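Endostatin (Mus musculus, PDB 1KOE) inhibits angiogenesis as the C-terminal fragment of the collagen XVIII alpha1 chain and probably binds heparin. Local coordinates at residues V66-S74 and L88-G99; K111-P119 and G141-L152. All coordinates share one frame; numbering follows the deposited sequence.

Contact 1 of 2, residues V66-S74 and L88-G99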
# COMPACT_ATOMS: atom_id res chain seq x y z
N VAL A 66 -4.04 -4.04 -10.95
CA VAL A 66 -4.89 -5.20 -10.68
C VAL A 66 -4.51 -5.86 -9.38
O VAL A 66 -3.42 -5.62 -8.84
CB VAL A 66 -4.78 -6.29 -11.84
CG1 VAL A 66 -5.07 -5.66 -13.19
CG2 VAL A 66 -3.40 -6.96 -11.84
N ASN A 67 -5.42 -6.65 -8.83
CA ASN A 67 -5.11 -7.39 -7.62
C ASN A 67 -4.39 -8.71 -7.98
O ASN A 67 -4.09 -8.96 -9.15
CB ASN A 67 -6.36 -7.59 -6.74
CG ASN A 67 -7.42 -8.45 -7.38
OD1 ASN A 67 -7.14 -9.25 -8.28
ND2 ASN A 67 -8.63 -8.35 -6.87
N LEU A 68 -4.12 -9.53 -6.97
CA LEU A 68 -3.41 -10.80 -7.15
C LEU A 68 -4.07 -11.70 -8.21
O LEU A 68 -3.38 -12.44 -8.91
CB LEU A 68 -3.36 -11.53 -5.82
CG LEU A 68 -2.60 -12.87 -5.79
CD1 LEU A 68 -1.12 -12.61 -5.91
CD2 LEU A 68 -2.92 -13.64 -4.51
N LYS A 69 -5.40 -11.65 -8.26
CA LYS A 69 -6.19 -12.46 -9.20
C LYS A 69 -6.45 -11.75 -10.53
O LYS A 69 -7.31 -12.19 -11.31
CB LYS A 69 -7.51 -12.87 -8.55
CG LYS A 69 -7.32 -13.81 -7.34
CD LYS A 69 -8.64 -14.18 -6.68
CE LYS A 69 -8.49 -15.39 -5.76
NZ LYS A 69 -7.35 -15.25 -4.79
N ASP A 70 -5.70 -10.70 -10.80
CA ASP A 70 -5.81 -9.93 -12.04
C ASP A 70 -7.11 -9.17 -12.23
O ASP A 70 -7.46 -8.81 -13.35
CB ASP A 70 -5.49 -10.77 -13.29
CG ASP A 70 -4.03 -11.17 -13.39
OD1 ASP A 70 -3.19 -10.62 -12.66
OD2 ASP A 70 -3.70 -12.03 -14.21
N GLU A 71 -7.85 -8.93 -11.15
CA GLU A 71 -9.08 -8.15 -11.22
C GLU A 71 -8.66 -6.68 -11.24
O GLU A 71 -7.84 -6.24 -10.41
CB GLU A 71 -9.96 -8.45 -10.03
CG GLU A 71 -10.30 -9.93 -10.00
CD GLU A 71 -11.09 -10.40 -8.80
OE1 GLU A 71 -11.04 -9.77 -7.71
OE2 GLU A 71 -11.76 -11.44 -8.97
N VAL A 72 -9.18 -5.94 -12.21
CA VAL A 72 -8.81 -4.55 -12.38
C VAL A 72 -9.32 -3.66 -11.28
O VAL A 72 -10.51 -3.68 -10.95
CB VAL A 72 -9.26 -4.01 -13.76
CG1 VAL A 72 -8.75 -2.58 -13.97
CG2 VAL A 72 -8.76 -4.95 -14.85
N LEU A 73 -8.40 -2.90 -10.68
CA LEU A 73 -8.70 -1.99 -9.57
C LEU A 73 -8.75 -0.53 -10.00
O LEU A 73 -9.56 0.24 -9.52
CB LEU A 73 -7.66 -2.13 -8.45
CG LEU A 73 -7.44 -3.53 -7.89
CD1 LEU A 73 -6.34 -3.48 -6.86
CD2 LEU A 73 -8.70 -4.09 -7.27
N SER A 74 -7.86 -0.17 -10.92
CA SER A 74 -7.78 1.21 -11.40
C SER A 74 -7.16 1.18 -12.80
O SER A 74 -6.37 0.29 -13.12
CB SER A 74 -6.90 2.03 -10.43
OG SER A 74 -6.67 3.34 -10.90
N LEU A 88 -11.37 3.34 -5.28
CA LEU A 88 -11.45 2.09 -6.01
C LEU A 88 -12.91 1.89 -6.36
O LEU A 88 -13.78 2.53 -5.80
CB LEU A 88 -10.94 0.90 -5.19
CG LEU A 88 -9.49 0.93 -4.68
CD1 LEU A 88 -9.22 -0.34 -3.90
CD2 LEU A 88 -8.50 1.06 -5.82
N GLN A 89 -13.17 1.07 -7.37
CA GLN A 89 -14.54 0.81 -7.76
C GLN A 89 -15.17 -0.07 -6.69
O GLN A 89 -14.48 -0.89 -6.07
CB GLN A 89 -14.56 0.09 -9.10
CG GLN A 89 -15.72 0.51 -9.99
CD GLN A 89 -15.97 -0.44 -11.11
OE1 GLN A 89 -15.68 -0.14 -12.26
NE2 GLN A 89 -16.51 -1.61 -10.79
N PRO A 90 -16.49 0.07 -6.47
CA PRO A 90 -17.20 -0.72 -5.47
C PRO A 90 -16.95 -2.21 -5.68
O PRO A 90 -16.80 -2.66 -6.82
CB PRO A 90 -18.67 -0.37 -5.73
CG PRO A 90 -18.59 1.02 -6.21
CD PRO A 90 -17.41 0.99 -7.16
N GLY A 91 -16.88 -2.95 -4.59
CA GLY A 91 -16.67 -4.38 -4.70
C GLY A 91 -15.25 -4.80 -4.96
O GLY A 91 -14.97 -6.00 -4.97
N ALA A 92 -14.36 -3.83 -5.20
CA ALA A 92 -12.93 -4.10 -5.44
C ALA A 92 -12.42 -4.93 -4.27
O ALA A 92 -12.78 -4.67 -3.13
CB ALA A 92 -12.14 -2.79 -5.51
N ARG A 93 -11.61 -5.95 -4.56
CA ARG A 93 -11.05 -6.84 -3.54
C ARG A 93 -9.53 -6.75 -3.54
O ARG A 93 -8.90 -6.59 -4.60
CB ARG A 93 -11.37 -8.30 -3.86
CG ARG A 93 -12.81 -8.65 -3.77
CD ARG A 93 -12.96 -10.14 -3.87
NE ARG A 93 -12.61 -10.68 -5.18
CZ ARG A 93 -12.83 -11.95 -5.51
NH1 ARG A 93 -13.38 -12.77 -4.62
NH2 ARG A 93 -12.50 -12.42 -6.71
N ILE A 94 -8.93 -6.85 -2.36
CA ILE A 94 -7.49 -6.85 -2.27
C ILE A 94 -7.09 -8.12 -1.55
O ILE A 94 -7.63 -8.44 -0.49
CB ILE A 94 -6.93 -5.60 -1.54
CG1 ILE A 94 -7.27 -4.35 -2.37
CG2 ILE A 94 -5.41 -5.76 -1.31
CD1 ILE A 94 -6.75 -3.06 -1.80
N PHE A 95 -6.25 -8.90 -2.21
CA PHE A 95 -5.75 -10.17 -1.67
C PHE A 95 -4.30 -10.05 -1.19
O PHE A 95 -3.50 -9.28 -1.74
CB PHE A 95 -5.78 -11.26 -2.76
CG PHE A 95 -7.16 -11.59 -3.23
CD1 PHE A 95 -7.91 -12.54 -2.57
CD2 PHE A 95 -7.71 -10.94 -4.33
CE1 PHE A 95 -9.21 -12.83 -2.99
CE2 PHE A 95 -8.99 -11.23 -4.75
CZ PHE A 95 -9.75 -12.18 -4.07
N SER A 96 -3.97 -10.84 -0.16
CA SER A 96 -2.61 -10.92 0.35
C SER A 96 -1.87 -11.89 -0.60
O SER A 96 -2.52 -12.54 -1.45
CB SER A 96 -2.63 -11.48 1.76
OG SER A 96 -3.22 -12.77 1.77
N PHE A 97 -0.55 -12.03 -0.43
CA PHE A 97 0.25 -12.91 -1.29
C PHE A 97 -0.23 -14.35 -1.22
O PHE A 97 -0.26 -15.05 -2.24
CB PHE A 97 1.73 -12.83 -0.92
CG PHE A 97 2.40 -11.58 -1.40
CD1 PHE A 97 2.76 -11.44 -2.74
CD2 PHE A 97 2.65 -10.53 -0.52
CE1 PHE A 97 3.34 -10.27 -3.22
CE2 PHE A 97 3.23 -9.35 -0.97
CZ PHE A 97 3.58 -9.21 -2.33
N ASP A 98 -0.63 -14.80 -0.03
CA ASP A 98 -1.11 -16.17 0.11
C ASP A 98 -2.59 -16.39 -0.27
O ASP A 98 -3.18 -17.43 0.08
CB ASP A 98 -0.77 -16.75 1.50
CG ASP A 98 -1.47 -16.01 2.65
OD1 ASP A 98 -2.43 -15.26 2.41
OD2 ASP A 98 -1.02 -16.19 3.81
N GLY A 99 -3.19 -15.40 -0.93
CA GLY A 99 -4.54 -15.52 -1.43
C GLY A 99 -5.74 -15.22 -0.58
O GLY A 99 -6.85 -15.57 -0.98
O HOH W 1 -4.16 -8.33 -4.31
O HOH W 2 -11.57 -6.90 -7.38
O HOH W 3 -11.48 -0.81 -8.18
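L68 and F95 meet through their side chains, CA atoms 6.0 Å apart, where the turn-and-strand segment V66-S74 lies along the irregular segment L88-G99. A type I turn from N67 to D70 reverses the chain before strand 72-74; the partner has no regular structure and bends through a type II turn from Q89 to A92. Two waters link backbone to backbone, one accepting from L68 N and donating to F95 O, the other joining L73 O to Q89 N; a third connects the E71 carboxylate, through OE1, to R93 N.

N67 is the polar hub. Its ND2 donates to R93 O at 2.9 Å, nearly straight at 170° although the donor stands above the carbonyl plane, and also to E71 OE1, while its OD1 receives E71 N. With both amide protons used, the amide can hardly rotate. The E71 carboxylate is gripped side-on by R93 through syn lone pairs, R93 NE to OE1 at 3.1 Å and R93 NH2 to OE2 at 2.6 Å, the two flat groups only 20° apart. Two direct donors on OE1 would help keep E71 ionised. CZ of F95 sits 3.3 Å above the plane of the R93 guanidinium, over its centre. Over a face of the F95 ring runs K69, whose bend at chi4 (51°) brings NZ to 3.7 Å from the centroid, a cation-pi contact backed by a CH-pi contact from CD. L68 CD2 reaches S96 O at 3.3 Å, and L73 CD2 packs on the methyl of A92.

L73 and S74 both pair with I65 in a classic beta bulge at the outer strand of the five-stranded mixed sheet. L73 also leans on L6 of strand 4-8, and F97 turns between that strand and helix 19-33.

Contact 2 of 2, residues K111-P119 and G141-L152; sequences KSVWHGSDP and GQASSLLSGRLL
S112, V113 and W114 pair antiparallel with S145, S144 and A143, the short strand axes 4.4 Å apart, so that strand 112-114 forms one edge of a three-stranded antiparallel sheet in this fold of the C-type lectin clan. V113 and S144 are the hydrogen-bonded pair, joined by two backbone bonds; beyond it, L146 N reaches K111 O at 2.8 Å. At the other end the carbonyl of Q142 receives both H115 N and G116 N, a double grip that holds the chain as it leaves the strand.

On the side of V113, its CG2 meets L146 CD2 at 4.0 Å. On the other, the methyl of A143 lies 3.9 Å from W114 CE3, and G141 O comes to the edge of the indole in its plane. The absence of a side chain at G141 leaves room for W114 CZ3, 3.8 Å from G141 CA. A water bridges the S112 and S145 hydroxyls.

H115 is sandwiched. CG between backbone N and carbonyl carbon (chi1 60°) lays its ring against the Q142-A143 backbone: Q142 O stands over one face, while L152 CD2 makes a CH-pi contact with the opposite one, 4.1 Å from the centroid. Both nitrogens are engaged, NE2 with E153 O and ND1 as acceptor for S117 N at 3.0 Å, almost in the ring plane, a pattern consistent with the proton residing on NE2.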
# COMPACT_ATOMS: atom_id res chain seq x y z
N LYS A 111 -9.44 -2.74 9.16
CA LYS A 111 -9.41 -2.60 7.72
C LYS A 111 -8.87 -1.28 7.18
O LYS A 111 -9.44 -0.71 6.23
CB LYS A 111 -10.79 -2.92 7.14
CG LYS A 111 -11.41 -4.18 7.72
CD LYS A 111 -10.56 -5.43 7.48
CE LYS A 111 -11.30 -6.63 8.03
NZ LYS A 111 -10.52 -7.89 7.90
N SER A 112 -7.78 -0.81 7.78
CA SER A 112 -7.13 0.41 7.34
C SER A 112 -5.77 0.03 6.75
O SER A 112 -5.22 -1.03 7.07
CB SER A 112 -6.96 1.40 8.50
OG SER A 112 -8.22 1.96 8.85
N VAL A 113 -5.26 0.88 5.88
CA VAL A 113 -3.99 0.66 5.19
C VAL A 113 -3.04 1.82 5.46
O VAL A 113 -3.44 2.99 5.39
CB VAL A 113 -4.23 0.60 3.66
CG1 VAL A 113 -2.91 0.42 2.92
CG2 VAL A 113 -5.19 -0.53 3.31
N TRP A 114 -1.80 1.50 5.80
CA TRP A 114 -0.77 2.52 6.04
C TRP A 114 -0.31 3.09 4.71
O TRP A 114 -0.19 2.35 3.73
CB TRP A 114 0.49 1.91 6.70
CG TRP A 114 0.39 1.54 8.15
CD1 TRP A 114 0.62 0.31 8.70
CD2 TRP A 114 0.08 2.43 9.24
NE1 TRP A 114 0.49 0.38 10.07
CE2 TRP A 114 0.16 1.66 10.43
CE3 TRP A 114 -0.27 3.79 9.33
CZ2 TRP A 114 -0.10 2.21 11.70
CZ3 TRP A 114 -0.53 4.34 10.62
CH2 TRP A 114 -0.43 3.55 11.77
N HIS A 115 -0.07 4.39 4.64
CA HIS A 115 0.49 4.96 3.42
C HIS A 115 1.46 6.14 3.63
O HIS A 115 2.34 6.36 2.81
CB HIS A 115 -0.58 5.28 2.35
CG HIS A 115 -1.62 6.27 2.80
ND1 HIS A 115 -1.36 7.61 2.95
CD2 HIS A 115 -2.93 6.10 3.09
CE1 HIS A 115 -2.47 8.24 3.32
NE2 HIS A 115 -3.43 7.34 3.42
N GLY A 116 1.28 6.90 4.72
CA GLY A 116 2.16 8.03 5.01
C GLY A 116 2.25 9.10 3.93
O GLY A 116 3.24 9.83 3.88
N SER A 117 1.18 9.27 3.14
CA SER A 117 1.18 10.22 2.01
C SER A 117 -0.04 11.13 1.90
O SER A 117 -1.10 10.80 2.42
CB SER A 117 1.24 9.44 0.69
OG SER A 117 2.20 8.40 0.75
N ASP A 118 0.13 12.23 1.17
CA ASP A 118 -0.99 13.12 0.91
C ASP A 118 -1.74 12.55 -0.30
O ASP A 118 -1.33 11.52 -0.85
CB ASP A 118 -0.57 14.60 0.76
CG ASP A 118 0.21 14.90 -0.51
OD1 ASP A 118 0.24 14.13 -1.48
OD2 ASP A 118 0.81 15.97 -0.54
N PRO A 119 -2.86 13.18 -0.73
CA PRO A 119 -3.60 12.64 -1.88
C PRO A 119 -2.88 12.55 -3.21
O PRO A 119 -3.31 11.81 -4.10
CB PRO A 119 -4.82 13.55 -1.96
CG PRO A 119 -5.00 14.00 -0.52
CD PRO A 119 -3.58 14.30 -0.12
N GLY A 141 0.77 8.06 11.75
CA GLY A 141 1.06 7.73 10.37
C GLY A 141 -0.22 7.94 9.59
O GLY A 141 -1.31 7.71 10.12
N GLN A 142 -0.10 8.42 8.36
CA GLN A 142 -1.29 8.65 7.54
C GLN A 142 -1.78 7.29 7.02
O GLN A 142 -1.02 6.50 6.45
CB GLN A 142 -0.99 9.62 6.40
CG GLN A 142 -2.18 10.48 6.02
CD GLN A 142 -2.41 11.64 7.00
OE1 GLN A 142 -1.90 11.64 8.13
NE2 GLN A 142 -3.15 12.63 6.56
N ALA A 143 -3.06 7.02 7.22
CA ALA A 143 -3.66 5.75 6.85
C ALA A 143 -5.00 5.98 6.19
O ALA A 143 -5.53 7.10 6.21
CB ALA A 143 -3.84 4.87 8.09
N SER A 144 -5.53 4.93 5.57
CA SER A 144 -6.80 5.01 4.87
C SER A 144 -7.70 3.82 5.18
O SER A 144 -7.23 2.68 5.21
CB SER A 144 -6.53 5.06 3.38
OG SER A 144 -7.75 5.16 2.65
N SER A 145 -8.99 4.08 5.34
CA SER A 145 -9.93 3.01 5.61
C SER A 145 -10.35 2.38 4.30
O SER A 145 -10.95 3.02 3.45
CB SER A 145 -11.18 3.54 6.30
OG SER A 145 -12.03 2.45 6.63
N LEU A 146 -10.10 1.09 4.18
CA LEU A 146 -10.49 0.35 3.00
C LEU A 146 -12.03 0.18 2.96
O LEU A 146 -12.60 -0.11 1.91
CB LEU A 146 -9.80 -1.01 3.02
CG LEU A 146 -9.21 -1.51 1.71
CD1 LEU A 146 -8.48 -0.38 0.98
CD2 LEU A 146 -8.28 -2.66 2.04
N LEU A 147 -12.68 0.37 4.11
CA LEU A 147 -14.14 0.26 4.17
C LEU A 147 -14.79 1.38 3.37
O LEU A 147 -15.89 1.21 2.84
CB LEU A 147 -14.64 0.26 5.62
CG LEU A 147 -14.11 -0.90 6.48
CD1 LEU A 147 -14.48 -0.70 7.92
CD2 LEU A 147 -14.62 -2.21 5.97
N SER A 148 -14.10 2.51 3.22
CA SER A 148 -14.62 3.64 2.45
C SER A 148 -14.32 3.51 0.95
O SER A 148 -14.66 4.40 0.17
CB SER A 148 -14.05 4.95 2.98
OG SER A 148 -12.69 5.11 2.60
N GLY A 149 -13.67 2.42 0.55
CA GLY A 149 -13.32 2.21 -0.84
C GLY A 149 -12.13 3.02 -1.36
O GLY A 149 -11.87 2.99 -2.56
N ARG A 150 -11.37 3.65 -0.48
CA ARG A 150 -10.23 4.48 -0.90
C ARG A 150 -8.91 4.01 -0.30
O ARG A 150 -8.88 3.48 0.81
CB ARG A 150 -10.45 5.94 -0.48
CG ARG A 150 -11.66 6.58 -1.11
CD ARG A 150 -12.01 7.88 -0.40
NE ARG A 150 -12.43 7.67 0.98
CZ ARG A 150 -12.66 8.65 1.86
NH1 ARG A 150 -12.53 9.92 1.50
NH2 ARG A 150 -13.03 8.35 3.10
N LEU A 151 -7.81 4.25 -1.02
CA LEU A 151 -6.47 3.89 -0.57
C LEU A 151 -5.71 5.06 0.04
O LEU A 151 -4.76 4.85 0.79
CB LEU A 151 -5.62 3.39 -1.74
CG LEU A 151 -6.00 2.08 -2.42
CD1 LEU A 151 -5.04 1.85 -3.58
CD2 LEU A 151 -5.91 0.97 -1.41
N LEU A 152 -6.13 6.28 -0.27
CA LEU A 152 -5.40 7.47 0.18
C LEU A 152 -6.19 8.49 1.01
O LEU A 152 -5.93 9.68 0.96
CB LEU A 152 -4.72 8.17 -1.02
CG LEU A 152 -3.68 7.37 -1.83
CD1 LEU A 152 -3.33 8.10 -3.11
CD2 LEU A 152 -2.41 7.14 -0.97
O HOH W 4 -11.15 0.80 8.69

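From the N terminus the chain first lays down strand 4-8, then reaches V66-S74; contact 1 closes the loop of 13 residues that carries helix 77-80. Contact 2 opens only afterwards, closing a longer excursion of 21 residues with helix 129-132, so the two loops follow in series, neither nested nor crossed. In space contacts 1 and 2 meet, the centres of the two contacts lying about 16 Å apart. L88 N comes within 2.8 Å of G149 O, a probable hydrogen bond, and I94 CD1 packs against L151 CD2 and L146 CD2. Segment 88-99 thus joins the edge of the five-stranded sheet to the turn beyond strand 140-145 of the three-stranded one.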